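Local coordinates for protein 3-hydroxyisobutyrate dehydrogenase (Salmonella typhimurium, PDB 3G0O) that probably oxidises L-threonate to 2-oxo-tetronate, using NAD(+) in preference to NADP(+) as the hydride acceptor, at residues N39-A42 with C43-L47. Residues are numbered along the deposited sequence; the frame is centred on the assembly and turned at random.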
ATOM      1  N   ASN A  39       6.653 -31.994   3.718  1.00 30.79           N
ATOM      2  CA  ASN A  39       5.496 -32.036   4.601  1.00 30.34           C
ATOM      3  C   ASN A  39       4.529 -33.129   4.153  1.00 30.58           C
ATOM      4  O   ASN A  39       3.779 -32.955   3.194  1.00 29.56           O
ATOM      5  CB  ASN A  39       4.784 -30.686   4.618  1.00 32.36           C
ATOM      6  CG  ASN A  39       3.478 -30.733   5.377  1.00 34.59           C
ATOM      7  OD1 ASN A  39       3.372 -31.390   6.412  1.00 35.57           O
ATOM      8  ND2 ASN A  39       2.474 -30.029   4.872  1.00 37.68           N
ATOM      9  N   PRO A  40       4.531 -34.272   4.859  1.00 30.65           N
ATOM     10  CA  PRO A  40       3.662 -35.412   4.542  1.00 29.93           C
ATOM     11  C   PRO A  40       2.172 -35.085   4.530  1.00 29.93           C
ATOM     12  O   PRO A  40       1.396 -35.769   3.870  1.00 30.09           O
ATOM     13  CB  PRO A  40       4.025 -36.430   5.622  1.00 30.20           C
ATOM     14  CG  PRO A  40       4.391 -35.559   6.785  1.00 31.41           C
ATOM     15  CD  PRO A  40       5.242 -34.498   6.130  1.00 30.75           C
ATOM     16  N   GLN A  41       1.774 -34.043   5.248  1.00 30.09           N
ATOM     17  CA  GLN A  41       0.370 -33.671   5.297  1.00 30.20           C
ATOM     18  C   GLN A  41      -0.032 -32.929   4.023  1.00 29.13           C
ATOM     19  O   GLN A  41      -1.155 -33.076   3.542  1.00 28.97           O
ATOM     20  CB  GLN A  41       0.106 -32.824   6.541  1.00 32.02           C
ATOM     21  CG  GLN A  41      -1.370 -32.732   6.916  1.00 34.56           C
ATOM     22  CD  GLN A  41      -2.049 -34.097   7.049  1.00 37.31           C
ATOM     23  OE1 GLN A  41      -3.264 -34.216   6.874  1.00 37.77           O
ATOM     24  NE2 GLN A  41      -1.271 -35.128   7.370  1.00 38.75           N
ATOM     25  N   ALA A  42       0.889 -32.146   3.467  1.00 28.92           N
ATOM     26  CA  ALA A  42       0.621 -31.418   2.227  1.00 27.20           C
ATOM     27  C   ALA A  42       0.456 -32.451   1.111  1.00 26.58           C
ATOM     28  O   ALA A  42      -0.447 -32.358   0.277  1.00 25.42           O
ATOM     29  CB  ALA A  42       1.785 -30.483   1.905  1.00 26.89           C
ATOM     30  N   CYS A  43       1.339 -33.444   1.112  1.00 25.68           N
ATOM     31  CA  CYS A  43       1.299 -34.495   0.108  1.00 26.10           C
ATOM     32  C   CYS A  43      -0.003 -35.278   0.185  1.00 25.72           C
ATOM     33  O   CYS A  43      -0.676 -35.480  -0.824  1.00 25.43           O
ATOM     34  CB  CYS A  43       2.494 -35.428   0.290  1.00 25.24           C
ATOM     35  SG  CYS A  43       4.078 -34.633  -0.061  1.00 25.40           S
ATOM     36  N   ALA A  44      -0.366 -35.703   1.391  1.00 26.58           N
ATOM     37  CA  ALA A  44      -1.594 -36.463   1.596  1.00 26.35           C
ATOM     38  C   ALA A  44      -2.818 -35.701   1.100  1.00 27.04           C
ATOM     39  O   ALA A  44      -3.706 -36.285   0.481  1.00 26.64           O
ATOM     40  CB  ALA A  44      -1.754 -36.812   3.075  1.00 27.90           C
ATOM     41  N   ASN A  45      -2.878 -34.399   1.372  1.00 27.41           N
ATOM     42  CA  ASN A  45      -4.019 -33.612   0.918  1.00 28.17           C
ATOM     43  C   ASN A  45      -4.104 -33.583  -0.592  1.00 27.78           C
ATOM     44  O   ASN A  45      -5.193 -33.641  -1.157  1.00 28.71           O
ATOM     45  CB  ASN A  45      -3.942 -32.165   1.399  1.00 30.42           C
ATOM     46  CG  ASN A  45      -4.175 -32.034   2.869  1.00 33.43           C
ATOM     47  OD1 ASN A  45      -4.963 -32.779   3.451  1.00 34.00           O
ATOM     48  ND2 ASN A  45      -3.501 -31.072   3.490  1.00 34.91           N
ATOM     49  N   LEU A  46      -2.951 -33.470  -1.243  1.00 26.95           N
ATOM     50  CA  LEU A  46      -2.919 -33.416  -2.695  1.00 26.83           C
ATOM     51  C   LEU A  46      -3.403 -34.737  -3.282  1.00 26.11           C
ATOM     52  O   LEU A  46      -4.161 -34.750  -4.251  1.00 23.78           O
ATOM     53  CB  LEU A  46      -1.500 -33.102  -3.177  1.00 28.59           C
ATOM     54  CG  LEU A  46      -1.422 -32.336  -4.498  1.00 30.39           C
ATOM     55  CD1 LEU A  46      -2.166 -31.009  -4.361  1.00 30.73           C
ATOM     56  CD2 LEU A  46       0.033 -32.090  -4.866  1.00 30.57           C
ATOM     57  N   LEU A  47      -2.971 -35.844  -2.683  1.00 25.88           N
ATOM     58  CA  LEU A  47      -3.381 -37.164  -3.150  1.00 26.56           C
ATOM     59  C   LEU A  47      -4.891 -37.300  -3.010  1.00 27.43           C
ATOM     60  O   LEU A  47      -5.576 -37.750  -3.931  1.00 27.47           O
ATOM     61  CB  LEU A  47      -2.672 -38.261  -2.342  1.00 26.89           C
ATOM     62  CG  LEU A  47      -1.156 -38.369  -2.548  1.00 27.39           C
ATOM     63  CD1 LEU A  47      -0.590 -39.480  -1.678  1.00 28.58           C
ATOM     64  CD2 LEU A  47      -0.857 -38.636  -4.016  1.00 28.91           C
TER
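Gln41 O lies over one face of the Asn45 side-chain amide, 3.3 Å from Asn45 CG, because CG sits beside its own backbone N (chi1 -71°), turning the amide back along the helix. Asn45 ND2 is 3.1 Å from Gln41 O, but its N-H bonds lie in the amide plane and cannot point at an oxygen above it. That oxygen instead accepts from Asn45 N at 3.1 Å. The Gln41 amide stands almost perpendicular, the planes 87° apart; Gln41 OE1 and Asn45 OD1, both acceptors, come no nearer than 4.1 Å and make no bond. The same i to i+4 pattern starts with Cys43 N donating to Asn39 O and continues through Ala44 N to Pro40 O and Leu46 N to Ala42 O. At the N-cap, Asn39 is short enough for OD1 to turn back to Gln41 N, which has no helical carbonyl to meet, in a weak 3.3 Å bond. Pro40 fits the first turn because its missing N-H costs no helical bond. Asp37, just past strand 32-36, accepts from Asn39 N through its carboxylate. On the buried side, small Ala42 sits against Leu15 near what is probably the glycine-rich turn, small, apolar Cys43 fits close against Ala54, and longer Leu46 reaches Ala51; polar Gln41 suits the exposed side. This is a capped, amphipathic helix start in the beta-alpha-beta unit 32-36, 40-48, 53-55 of a Rossmann-type nucleotide-binding domain.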